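Local coordinates for protein ZmpA Glycopeptidase (Clostridium perfringens, PDB 6XSX) that probably cleaves glycoproteins as a metal-dependent glycopeptidase of the M60 peptidase family, this chain holding the catalytic module of a much longer multidomain protein, at residues Q28-S33 against D47-G52; L76-M81 against G87-S92; L321-I326 against T493-F498; K488-G491 against N497-D500. All coordinates share one frame; numbering follows the deposited sequence.

Interaction 1: residues Q28-S33 against D47-G52; sequences QSRGNS and DWQPTG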
loop_
_atom_site.group_PDB
_atom_site.type_symbol
_atom_site.label_atom_id
_atom_site.label_comp_id
_atom_site.label_asym_id
_atom_site.label_seq_id
_atom_site.Cartn_x
_atom_site.Cartn_y
_atom_site.Cartn_z
ATOM N N GLN A 28 -2.850 21.023 -19.430
ATOM C CA GLN A 28 -2.041 21.606 -18.377
ATOM C C GLN A 28 -0.594 21.176 -18.612
ATOM O O GLN A 28 -0.354 20.082 -19.127
ATOM C CB GLN A 28 -2.580 21.124 -17.025
ATOM C CG GLN A 28 -1.929 21.782 -15.811
ATOM C CD GLN A 28 -2.320 21.119 -14.507
ATOM O OE1 GLN A 28 -3.090 20.157 -14.476
ATOM N NE2 GLN A 28 -1.773 21.618 -13.407
ATOM N N SER A 29 0.355 22.063 -18.288
ATOM C CA SER A 29 1.771 21.719 -18.274
ATOM C C SER A 29 2.111 21.146 -16.902
ATOM O O SER A 29 2.339 21.894 -15.963
ATOM C CB SER A 29 2.632 22.938 -18.585
ATOM O OG SER A 29 2.233 23.542 -19.806
ATOM N N ARG A 30 2.177 19.816 -16.806
ATOM C CA ARG A 30 2.038 19.142 -15.522
ATOM C C ARG A 30 3.384 18.681 -14.974
ATOM O O ARG A 30 3.448 18.150 -13.865
ATOM C CB ARG A 30 1.052 17.976 -15.642
ATOM C CG ARG A 30 -0.402 18.419 -15.653
ATOM C CD ARG A 30 -1.397 17.277 -15.751
ATOM N NE ARG A 30 -1.337 16.281 -14.691
ATOM C CZ ARG A 30 -2.008 16.329 -13.544
ATOM N NH1 ARG A 30 -2.798 17.352 -13.265
ATOM N NH2 ARG A 30 -1.887 15.344 -12.673
ATOM N N GLY A 31 4.453 18.875 -15.755
ATOM C CA GLY A 31 5.788 18.544 -15.289
ATOM C C GLY A 31 6.089 17.059 -15.457
ATOM O O GLY A 31 5.204 16.272 -15.782
ATOM N N ASN A 32 7.357 16.689 -15.249
ATOM C CA ASN A 32 7.801 15.336 -15.530
ATOM C C ASN A 32 7.588 14.485 -14.284
ATOM O O ASN A 32 8.321 14.622 -13.310
ATOM C CB ASN A 32 9.270 15.316 -15.945
ATOM C CG ASN A 32 9.717 13.918 -16.305
ATOM O OD1 ASN A 32 9.354 12.956 -15.636
ATOM N ND2 ASN A 32 10.473 13.795 -17.381
ATOM N N SER A 33 6.576 13.617 -14.315
ATOM C CA SER A 33 6.161 12.949 -13.097
ATOM C C SER A 33 7.173 11.874 -12.705
ATOM O O SER A 33 7.240 11.496 -11.541
ATOM C CB SER A 33 4.766 12.412 -13.215
ATOM O OG SER A 33 4.712 11.394 -14.201
ATOM N N ASP A 47 1.524 9.972 -15.380
ATOM C CA ASP A 47 0.623 11.098 -15.222
ATOM C C ASP A 47 -0.353 11.144 -16.395
ATOM O O ASP A 47 -0.671 12.226 -16.893
ATOM C CB ASP A 47 1.407 12.401 -15.095
ATOM C CG ASP A 47 0.551 13.543 -14.589
ATOM O OD1 ASP A 47 -0.469 13.266 -13.916
ATOM O OD2 ASP A 47 0.918 14.695 -14.860
ATOM N N TRP A 48 -0.835 9.958 -16.799
ATOM C CA TRP A 48 -1.793 9.813 -17.880
ATOM C C TRP A 48 -3.063 10.619 -17.602
ATOM O O TRP A 48 -3.622 10.532 -16.509
ATOM C CB TRP A 48 -2.148 8.336 -18.081
ATOM C CG TRP A 48 -0.987 7.461 -18.427
ATOM C CD1 TRP A 48 0.271 7.839 -18.805
ATOM C CD2 TRP A 48 -1.012 6.033 -18.482
ATOM N NE1 TRP A 48 1.039 6.738 -19.063
ATOM C CE2 TRP A 48 0.276 5.615 -18.880
ATOM C CE3 TRP A 48 -1.999 5.077 -18.246
ATOM C CZ2 TRP A 48 0.609 4.269 -19.019
ATOM C CZ3 TRP A 48 -1.669 3.747 -18.376
ATOM C CH2 TRP A 48 -0.384 3.354 -18.761
ATOM N N GLN A 49 -3.527 11.349 -18.630
ATOM C CA GLN A 49 -4.720 12.186 -18.534
ATOM C C GLN A 49 -5.734 11.760 -19.592
ATOM O O GLN A 49 -5.343 11.304 -20.669
ATOM C CB GLN A 49 -4.362 13.669 -18.609
ATOM C CG GLN A 49 -3.380 14.112 -17.527
ATOM C CD GLN A 49 -3.880 13.877 -16.121
ATOM O OE1 GLN A 49 -5.048 14.078 -15.812
ATOM N NE2 GLN A 49 -2.988 13.457 -15.242
ATOM N N PRO A 50 -7.053 11.835 -19.269
ATOM C CA PRO A 50 -8.119 11.266 -20.101
ATOM C C PRO A 50 -8.311 11.914 -21.468
ATOM O O PRO A 50 -8.127 13.126 -21.611
ATOM C CB PRO A 50 -9.405 11.534 -19.296
ATOM C CG PRO A 50 -9.044 12.681 -18.364
ATOM C CD PRO A 50 -7.583 12.453 -18.036
ATOM N N THR A 51 -8.670 11.078 -22.460
ATOM C CA THR A 51 -9.158 11.554 -23.745
ATOM C C THR A 51 -10.556 11.011 -24.011
ATOM O O THR A 51 -11.334 11.663 -24.694
ATOM C CB THR A 51 -8.235 11.202 -24.919
ATOM O OG1 THR A 51 -8.468 9.840 -25.286
ATOM C CG2 THR A 51 -6.768 11.458 -24.631
ATOM N N GLY A 52 -10.842 9.802 -23.509
ATOM C CA GLY A 52 -12.123 9.147 -23.730
ATOM C C GLY A 52 -12.216 8.445 -25.088
ATOM O O GLY A 52 -13.306 8.005 -25.472
HETATM O O HOH W 1 2.909 15.199 -16.467
#

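Interaction 2: residues L76-M81 against G87-S92; sequences LVFKQM and GDVTIS. With EDO (1,2-ethanediol), chain D.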
loop_
_atom_site.group_PDB
_atom_site.type_symbol
_atom_site.label_atom_id
_atom_site.label_comp_id
_atom_site.label_asym_id
_atom_site.label_seq_id
_atom_site.Cartn_x
_atom_site.Cartn_y
_atom_site.Cartn_z
ATOM N N LEU A 76 0.911 11.340 -26.922
ATOM C CA LEU A 76 -0.212 10.437 -26.766
ATOM C C LEU A 76 0.318 9.124 -26.196
ATOM O O LEU A 76 1.438 8.709 -26.526
ATOM C CB LEU A 76 -0.810 10.204 -28.156
ATOM C CG LEU A 76 -2.329 10.236 -28.265
ATOM C CD1 LEU A 76 -2.890 11.542 -27.712
ATOM C CD2 LEU A 76 -2.742 10.063 -29.723
ATOM N N VAL A 77 -0.485 8.509 -25.315
ATOM C CA VAL A 77 -0.237 7.158 -24.847
ATOM C C VAL A 77 -1.356 6.270 -25.388
ATOM O O VAL A 77 -2.534 6.542 -25.146
ATOM C CB VAL A 77 -0.129 7.093 -23.308
ATOM C CG1 VAL A 77 0.054 5.662 -22.803
ATOM C CG2 VAL A 77 0.993 7.993 -22.778
ATOM N N PHE A 78 -0.969 5.252 -26.171
ATOM C CA PHE A 78 -1.846 4.144 -26.506
ATOM C C PHE A 78 -1.644 3.056 -25.455
ATOM O O PHE A 78 -0.506 2.679 -25.161
ATOM C CB PHE A 78 -1.563 3.606 -27.913
ATOM C CG PHE A 78 -2.163 2.252 -28.231
ATOM C CD1 PHE A 78 -3.534 2.083 -28.363
ATOM C CD2 PHE A 78 -1.352 1.138 -28.415
ATOM C CE1 PHE A 78 -4.084 0.839 -28.648
ATOM C CE2 PHE A 78 -1.901 -0.107 -28.696
ATOM C CZ PHE A 78 -3.267 -0.257 -28.818
ATOM N N LYS A 79 -2.758 2.569 -24.898
ATOM C CA LYS A 79 -2.711 1.500 -23.920
ATOM C C LYS A 79 -3.570 0.344 -24.425
ATOM O O LYS A 79 -4.792 0.472 -24.508
ATOM C CB LYS A 79 -3.124 2.036 -22.539
ATOM C CG LYS A 79 -2.982 1.060 -21.363
ATOM C CD LYS A 79 -4.252 0.270 -21.106
ATOM C CE LYS A 79 -4.202 -0.638 -19.898
ATOM N NZ LYS A 79 -3.436 -1.880 -20.168
ATOM N N GLN A 80 -2.905 -0.764 -24.775
ATOM C CA GLN A 80 -3.549 -2.012 -25.147
ATOM C C GLN A 80 -4.143 -2.649 -23.892
ATOM O O GLN A 80 -3.505 -2.655 -22.837
ATOM C CB GLN A 80 -2.520 -2.941 -25.793
ATOM C CG GLN A 80 -2.887 -4.424 -25.750
ATOM C CD GLN A 80 -3.997 -4.811 -26.700
ATOM O OE1 GLN A 80 -3.905 -4.600 -27.914
ATOM N NE2 GLN A 80 -5.054 -5.402 -26.152
ATOM N N MET A 81 -5.368 -3.177 -24.013
ATOM C CA MET A 81 -6.070 -3.792 -22.888
ATOM C C MET A 81 -5.481 -5.159 -22.542
ATOM O O MET A 81 -5.103 -5.916 -23.439
ATOM C CB MET A 81 -7.568 -3.964 -23.187
ATOM C CG MET A 81 -8.357 -2.669 -23.077
ATOM S SD MET A 81 -8.078 -1.873 -21.474
ATOM C CE MET A 81 -9.109 -2.881 -20.412
ATOM N N GLY A 87 1.009 -2.469 -21.285
ATOM C CA GLY A 87 0.350 -2.414 -22.584
ATOM C C GLY A 87 0.505 -1.078 -23.320
ATOM O O GLY A 87 -0.085 -0.894 -24.387
ATOM N N ASP A 88 1.317 -0.161 -22.774
ATOM C CA ASP A 88 1.395 1.199 -23.293
ATOM C C ASP A 88 2.482 1.348 -24.359
ATOM O O ASP A 88 3.518 0.686 -24.316
ATOM C CB ASP A 88 1.630 2.214 -22.173
ATOM C CG ASP A 88 2.892 1.932 -21.383
ATOM O OD1 ASP A 88 2.986 0.830 -20.792
ATOM O OD2 ASP A 88 3.782 2.801 -21.381
ATOM N N VAL A 89 2.225 2.258 -25.309
ATOM C CA VAL A 89 3.227 2.770 -26.232
ATOM C C VAL A 89 3.107 4.291 -26.193
ATOM O O VAL A 89 2.003 4.822 -26.292
ATOM C CB VAL A 89 3.028 2.271 -27.683
ATOM C CG1 VAL A 89 4.172 2.708 -28.596
ATOM C CG2 VAL A 89 2.817 0.768 -27.787
ATOM N N THR A 90 4.246 4.976 -26.054
ATOM C CA THR A 90 4.286 6.428 -26.123
ATOM C C THR A 90 4.382 6.853 -27.587
ATOM O O THR A 90 5.226 6.340 -28.311
ATOM C CB THR A 90 5.473 6.965 -25.319
ATOM O OG1 THR A 90 5.201 6.577 -23.977
ATOM C CG2 THR A 90 5.597 8.471 -25.383
ATOM N N ILE A 91 3.512 7.783 -28.010
ATOM C CA ILE A 91 3.525 8.278 -29.378
ATOM C C ILE A 91 3.855 9.766 -29.364
ATOM O O ILE A 91 3.116 10.567 -28.799
ATOM C CB ILE A 91 2.207 7.977 -30.125
ATOM C CG1 ILE A 91 1.869 6.481 -30.108
ATOM C CG2 ILE A 91 2.241 8.517 -31.552
ATOM C CD1 ILE A 91 0.393 6.187 -30.309
ATOM N N SER A 92 4.981 10.113 -29.997
ATOM C CA SER A 92 5.412 11.497 -30.087
ATOM C C SER A 92 4.569 12.245 -31.117
ATOM O O SER A 92 4.082 11.644 -32.076
ATOM C CB SER A 92 6.891 11.594 -30.373
ATOM O OG SER A 92 7.608 11.516 -29.146
HETATM C C1 EDO D . 5.354 2.535 -17.275
HETATM O O1 EDO D . 6.680 2.583 -17.745
HETATM C C2 EDO D . 4.482 2.180 -18.404
HETATM O O2 EDO D . 4.955 1.031 -19.086
#

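Interaction 3: residues L321-I326 against T493-F498; sequences LWERNI and TSTNNF. With EDO (1,2-ethanediol), chain E.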
loop_
_atom_site.group_PDB
_atom_site.type_symbol
_atom_site.label_atom_id
_atom_site.label_comp_id
_atom_site.label_asym_id
_atom_site.label_seq_id
_atom_site.Cartn_x
_atom_site.Cartn_y
_atom_site.Cartn_z
ATOM N N LEU A 321 1.903 -15.286 13.380
ATOM C CA LEU A 321 3.329 -15.080 13.589
ATOM C C LEU A 321 3.621 -14.491 14.968
ATOM O O LEU A 321 4.721 -14.662 15.488
ATOM C CB LEU A 321 3.893 -14.181 12.484
ATOM C CG LEU A 321 3.939 -14.804 11.087
ATOM C CD1 LEU A 321 4.584 -13.845 10.095
ATOM C CD2 LEU A 321 4.687 -16.135 11.101
ATOM N N TRP A 322 2.660 -13.759 15.539
ATOM C CA TRP A 322 2.849 -13.242 16.887
ATOM C C TRP A 322 3.207 -14.403 17.812
ATOM O O TRP A 322 4.215 -14.339 18.518
ATOM C CB TRP A 322 1.608 -12.500 17.394
ATOM C CG TRP A 322 1.225 -11.240 16.672
ATOM C CD1 TRP A 322 0.038 -10.997 16.040
ATOM C CD2 TRP A 322 1.993 -10.028 16.552
ATOM N NE1 TRP A 322 0.006 -9.726 15.539
ATOM C CE2 TRP A 322 1.194 -9.104 15.836
ATOM C CE3 TRP A 322 3.264 -9.626 16.987
ATOM C CZ2 TRP A 322 1.634 -7.814 15.536
ATOM C CZ3 TRP A 322 3.696 -8.348 16.692
ATOM C CH2 TRP A 322 2.889 -7.455 15.977
ATOM N N GLU A 323 2.396 -15.469 17.755
ATOM C CA GLU A 323 2.514 -16.594 18.673
ATOM C C GLU A 323 3.591 -17.587 18.221
ATOM O O GLU A 323 4.268 -18.184 19.059
ATOM C CB GLU A 323 1.154 -17.270 18.895
ATOM C CG GLU A 323 0.134 -16.393 19.621
ATOM C CD GLU A 323 0.507 -15.963 21.036
ATOM O OE1 GLU A 323 0.937 -16.821 21.815
ATOM O OE2 GLU A 323 0.363 -14.766 21.367
ATOM N N ARG A 324 3.741 -17.787 16.906
ATOM C CA ARG A 324 4.659 -18.799 16.399
ATOM C C ARG A 324 6.109 -18.318 16.437
ATOM O O ARG A 324 7.027 -19.131 16.518
ATOM C CB ARG A 324 4.338 -19.162 14.945
ATOM C CG ARG A 324 3.195 -20.154 14.781
ATOM C CD ARG A 324 2.938 -20.404 13.309
ATOM N NE ARG A 324 1.962 -21.473 13.179
ATOM C CZ ARG A 324 1.594 -22.049 12.034
ATOM N NH1 ARG A 324 2.139 -21.672 10.886
ATOM N NH2 ARG A 324 0.687 -23.012 12.047
ATOM N N ASN A 325 6.315 -17.000 16.350
ATOM C CA ASN A 325 7.614 -16.470 15.972
ATOM C C ASN A 325 8.048 -15.344 16.905
ATOM O O ASN A 325 9.101 -15.435 17.535
ATOM C CB ASN A 325 7.605 -15.928 14.541
ATOM C CG ASN A 325 8.095 -16.928 13.517
ATOM O OD1 ASN A 325 9.254 -16.865 13.098
ATOM N ND2 ASN A 325 7.226 -17.846 13.108
ATOM N N ILE A 326 7.249 -14.270 16.939
ATOM C CA ILE A 326 7.720 -12.975 17.399
ATOM C C ILE A 326 7.760 -12.967 18.921
ATOM O O ILE A 326 8.811 -12.739 19.509
ATOM C CB ILE A 326 6.850 -11.833 16.823
ATOM C CG1 ILE A 326 6.905 -11.810 15.292
ATOM C CG2 ILE A 326 7.265 -10.488 17.414
ATOM C CD1 ILE A 326 5.688 -11.218 14.622
ATOM N N THR A 493 2.585 -14.487 25.880
ATOM C CA THR A 493 1.575 -14.886 24.924
ATOM C C THR A 493 0.452 -13.861 24.942
ATOM O O THR A 493 0.121 -13.315 25.999
ATOM C CB THR A 493 1.038 -16.290 25.226
ATOM O OG1 THR A 493 0.087 -16.569 24.199
ATOM C CG2 THR A 493 0.382 -16.396 26.586
ATOM N N SER A 494 -0.118 -13.624 23.757
ATOM C CA SER A 494 -1.285 -12.771 23.623
ATOM C C SER A 494 -2.559 -13.599 23.811
ATOM O O SER A 494 -3.660 -13.069 23.700
ATOM C CB SER A 494 -1.270 -12.029 22.302
ATOM O OG SER A 494 -1.520 -12.904 21.209
ATOM N N THR A 495 -2.407 -14.893 24.135
ATOM C CA THR A 495 -3.550 -15.779 24.328
ATOM C C THR A 495 -3.819 -15.971 25.822
ATOM O O THR A 495 -3.083 -15.447 26.662
ATOM C CB THR A 495 -3.345 -17.134 23.630
ATOM O OG1 THR A 495 -2.389 -17.878 24.391
ATOM C CG2 THR A 495 -2.895 -17.010 22.188
ATOM N N ASN A 496 -4.871 -16.746 26.132
ATOM C CA ASN A 496 -5.276 -17.042 27.500
ATOM C C ASN A 496 -4.569 -18.290 28.034
ATOM O O ASN A 496 -4.949 -18.797 29.081
ATOM C CB ASN A 496 -6.801 -17.178 27.640
ATOM C CG ASN A 496 -7.402 -18.308 26.823
ATOM O OD1 ASN A 496 -6.700 -19.187 26.324
ATOM N ND2 ASN A 496 -8.715 -18.297 26.666
ATOM N N ASN A 497 -3.541 -18.789 27.337
ATOM C CA ASN A 497 -2.897 -20.006 27.812
ATOM C C ASN A 497 -1.430 -20.048 27.395
ATOM O O ASN A 497 -1.088 -19.689 26.273
ATOM C CB ASN A 497 -3.644 -21.261 27.339
ATOM C CG ASN A 497 -3.171 -22.511 28.048
ATOM O OD1 ASN A 497 -2.251 -23.180 27.584
ATOM N ND2 ASN A 497 -3.759 -22.806 29.194
ATOM N N PHE A 498 -0.571 -20.509 28.308
ATOM C CA PHE A 498 0.836 -20.721 28.000
ATOM C C PHE A 498 1.281 -22.096 28.490
ATOM O O PHE A 498 1.064 -22.433 29.653
ATOM C CB PHE A 498 1.704 -19.676 28.702
ATOM C CG PHE A 498 3.184 -19.854 28.471
ATOM C CD1 PHE A 498 3.768 -19.462 27.273
ATOM C CD2 PHE A 498 3.995 -20.421 29.445
ATOM C CE1 PHE A 498 5.129 -19.635 27.053
ATOM C CE2 PHE A 498 5.356 -20.594 29.228
ATOM C CZ PHE A 498 5.922 -20.197 28.034
HETATM C C1 EDO E . -4.481 -12.316 26.602
HETATM O O1 EDO E . -4.736 -11.303 25.642
HETATM C C2 EDO E . -5.565 -13.320 26.740
HETATM O O2 EDO E . -6.791 -12.880 26.222
#

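Interaction 4: residues K488-G491 against N497-D500; sequences KTIG and NFVD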
loop_
_atom_site.group_PDB
_atom_site.type_symbol
_atom_site.label_atom_id
_atom_site.label_comp_id
_atom_site.label_asym_id
_atom_site.label_seq_id
_atom_site.Cartn_x
_atom_site.Cartn_y
_atom_site.Cartn_z
ATOM N N LYS A 488 13.347 -15.905 35.977
ATOM C CA LYS A 488 13.713 -15.655 34.588
ATOM C C LYS A 488 12.454 -15.639 33.716
ATOM O O LYS A 488 11.610 -16.522 33.828
ATOM C CB LYS A 488 14.730 -16.701 34.115
ATOM N N THR A 489 12.338 -14.630 32.846
ATOM C CA THR A 489 11.247 -14.528 31.887
ATOM C C THR A 489 11.334 -15.699 30.912
ATOM O O THR A 489 12.375 -15.901 30.288
ATOM C CB THR A 489 11.323 -13.206 31.111
ATOM O OG1 THR A 489 11.510 -12.143 32.045
ATOM C CG2 THR A 489 10.092 -12.925 30.276
ATOM N N ILE A 490 10.249 -16.473 30.776
ATOM C CA ILE A 490 10.319 -17.652 29.924
ATOM C C ILE A 490 9.350 -17.544 28.750
ATOM O O ILE A 490 9.403 -18.380 27.855
ATOM C CB ILE A 490 10.115 -18.963 30.710
ATOM C CG1 ILE A 490 8.782 -18.970 31.464
ATOM C CG2 ILE A 490 11.302 -19.241 31.624
ATOM C CD1 ILE A 490 8.272 -20.359 31.781
ATOM N N GLY A 491 8.457 -16.543 28.763
ATOM C CA GLY A 491 7.525 -16.403 27.654
ATOM C C GLY A 491 6.640 -15.161 27.756
ATOM O O GLY A 491 6.605 -14.472 28.778
ATOM N N ASN A 497 -3.541 -18.789 27.337
ATOM C CA ASN A 497 -2.897 -20.006 27.812
ATOM C C ASN A 497 -1.430 -20.048 27.395
ATOM O O ASN A 497 -1.088 -19.689 26.273
ATOM C CB ASN A 497 -3.644 -21.261 27.339
ATOM C CG ASN A 497 -3.171 -22.511 28.048
ATOM O OD1 ASN A 497 -2.251 -23.180 27.584
ATOM N ND2 ASN A 497 -3.759 -22.806 29.194
ATOM N N PHE A 498 -0.571 -20.509 28.308
ATOM C CA PHE A 498 0.836 -20.721 28.000
ATOM C C PHE A 498 1.281 -22.096 28.490
ATOM O O PHE A 498 1.064 -22.433 29.653
ATOM C CB PHE A 498 1.704 -19.676 28.702
ATOM C CG PHE A 498 3.184 -19.854 28.471
ATOM C CD1 PHE A 498 3.768 -19.462 27.273
ATOM C CD2 PHE A 498 3.995 -20.421 29.445
ATOM C CE1 PHE A 498 5.129 -19.635 27.053
ATOM C CE2 PHE A 498 5.356 -20.594 29.228
ATOM C CZ PHE A 498 5.922 -20.197 28.034
ATOM N N VAL A 499 1.944 -22.866 27.613
ATOM C CA VAL A 499 2.475 -24.164 28.004
ATOM C C VAL A 499 3.986 -24.059 28.208
ATOM O O VAL A 499 4.733 -23.740 27.281
ATOM C CB VAL A 499 2.110 -25.293 27.019
ATOM C CG1 VAL A 499 2.912 -26.552 27.318
ATOM C CG2 VAL A 499 0.619 -25.606 27.012
ATOM N N ASP A 500 4.417 -24.348 29.440
ATOM C CA ASP A 500 5.825 -24.400 29.796
ATOM C C ASP A 500 6.325 -25.838 29.650
ATOM O O ASP A 500 6.054 -26.684 30.505
ATOM C CB ASP A 500 6.065 -23.836 31.200
ATOM C CG ASP A 500 7.522 -23.847 31.632
ATOM O OD1 ASP A 500 8.400 -23.983 30.750
ATOM O OD2 ASP A 500 7.770 -23.710 32.843
#

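Interaction 1: residues Q28-S33 against D47-G52
Arg30 grips the carboxylate of Asp47 side-on, one nitrogen to each oxygen. Arg30 NE donates to Asp47 OD2 at 2.8 Å, and NH2 of Arg30 reaches OD1 of Asp47 at 2.8 Å. OD1 is met on its syn lone pair, OD2 on the syn side but somewhat out of the carboxylate plane, since guanidinium and carboxylate are turned 38° from each other. A bend in the arginine chain at chi3 (59°) swings the NE–NH2 edge toward the acid. The remaining nitrogen, NH1 of Arg30, donates to Gln28 OE1 at 3.1 Å, so all three nitrogens have an acceptor.

Over one guanidinium face lies the amide of Gln49, whose NE2 is 3.3 Å from Arg30 NE. Both are donors and no bond joins them. NE2 of Gln49 instead turns to the carbonyl Asp47 O at 3.1 Å, with a weak further bond to Asp47 OD1, while OE1 of Gln49 accepts from Arg239. Each carboxylate oxygen thus has a further partner, for OD1 the weak one from Gln49. That of Asp47 OD2 is a water at 2.6 Å, which also lies within bonding distance of Gly31 O. On the far side of the acid, Ser33 OG packs against Asp47 CB at 3.6 Å, its own polar partner being Phe45 O.

Asn32 occupies the N-cap of helix 33-39, its OD1 accepting from Lys35 N. The whole is a bidentate Arg-Asp salt bridge that fastens the loop after strand 24-26, just ahead of that helix, to the lead-in of strand 49-56 in the large mixed sheet.

Interaction 2: residues L76-M81 against G87-S92
Ile91 N donates to Leu76 O at 2.7 Å, the shortest of the backbone bonds between these two strands. The return bond, Leu76 N to Ile91 O, makes them a hydrogen-bonded pair of an antiparallel beta hairpin. Phe78 and Val89 form the next such pair, and Gln80 N donates to Gly87 O at 2.8 Å where the turn begins. Between them, Val77–Thr90 and Lys79–Asp88 are non-hydrogen-bonded pairs. Phe78 O takes the Val89 N-H at 2.8 Å and also a CA-H contact from Asp88.

On the Leu76 and Phe78 face, Ile91 CD1 lies 4.0 Å from Phe78 CB. Val89 CG2 comes to the edge of the Phe78 ring, near its plane, 4.2 Å from CD2. Ile102 packs on the Phe78 side chain, while Leu76 reaches Ile61 and Val63 of strand 60-66. On the other face, Val77 CG1 and Asp88 CB lie side by side at 3.8 Å, the two side chains pointing the same way.

Strand 88-91 is an outer strand of the large mixed sheet, and strand 75-80 joins it to strand 117-123. The positive phi of Gly87 (85°), where the connection enters strand 88-91, suits a glycine. A MES molecule, probably from the crystallisation liquor, makes a weak bond to Asp88 OD2, and Asp88 OD1 accepts from 1,2-ethanediol O2 at 2.6 Å.

Interaction 3: residues L321-I326 against T493-F498
With CG anti to its carbonyl carbon (chi1 -66°) and the chain bent at chi2 (-62°), Glu323 brings its carboxylate off the helix to the hydroxyls of Thr493 and Ser494. Thr493 OG1, anti to the backbone N, donates a short bond of 2.5 Å to Glu323 OE1, which it meets from above the carboxylate plane. The other oxygen is held twice. Ser494 OG donates to Glu323 OE2 at 2.7 Å on the anti side, and Ser494 N donates to the same OE2, also at 2.7 Å, on the syn side. Three donors thus fix the rotation of the carboxylate and offset its probable negative charge. A methyl group completes the contact, Thr495 CG2 lying 3.7 Å from Glu323 CD.

The loop is ordered from within by its own hydroxyls. Thr495 N donates to Thr493 OG1 at 3.0 Å, and Thr495 OG1 donates to that same oxygen at 2.8 Å. This leaves the Thr493 proton for the glutamate, a relay running from Thr495 through Thr493 to Glu323. Asn497 N in turn donates to Thr495 OG1 at 3.3 Å. The end of the neighbouring Trp322 leads away from the loop, its NE1 bonded to Asp436 OD2.

Two successive ST turns, headed by Thr493 and Thr495, therefore shape the loop between strands 488-493 and 497-500. They present the donors that tie the C-terminal beta sandwich, whose strand order resembles a fibronectin type III fold, to Glu323 on helix 321-331 of the peptidase region.

Interaction 4: residues K488-G491 against N497-D500
Ile490 touches both the ring of Phe498 and the carboxylate of Asp500 with its CD1 methyl. The isoleucine places CG1 between its backbone N and carbonyl carbon (chi1 57°), which sends the delta methyl across to strand 497-500 of the other sheet. There the Ile490 and Asp500 side chains cross at about a right angle, with CD1 of Ile490 3.6 Å from both CG and OD2 of Asp500. The same CD1 is 3.9 Å from Phe498 CE2.

Phe498 extends with CG anti to the backbone N (chi1 178°), so its ring reaches out from strand 497-500 toward Gly491. Ile490 CD1 and Gly491 CA both come to this ring obliquely. Its far end passes close to the backbone, CE1 lying 4.1 Å from Gly491 CA and CZ 3.9 Å from Ile490 O. Ile483 and Phe468 also pack on this aromatic side chain.

The two short strands run at 113° to each other, with their axes 8.7 Å apart. They are outer strands of different sheets in the C-terminal beta sandwich, one next to strand 478-485 and the other next to strand 463-470. Ile490 and Gly491 both face Ile483, a classic beta bulge.

Between Ile490 and Phe498 the packing is apolar. At Asp500 the methyl lies against a carboxylate whose polar bonds go to Arg485, Tyr511 and Gly502 N, so the contact adds van der Waals packing and no polar bond of its own.

How the interactions relate
From the N terminus, interaction 1 closes the loop carrying helix 33-39, and interaction 2 then closes a short hairpin. The two follow in series, their centres 13 Å apart, and both reach the large mixed sheet. They touch through Trp48, which packs on Val77, Lys79 and Asp88. Across the chain's centre, its own centre about 51 Å from that of interaction 2, interaction 3 closes a far longer loop, joining helix 321-331 to the C-terminal beta sandwich. Interaction 4 begins inside that loop and ends on the same stretch, the two contacts sharing Asn497 and Phe498. One pair thus ties the N-terminal sheet, the other the C-terminal sandwich and its junction.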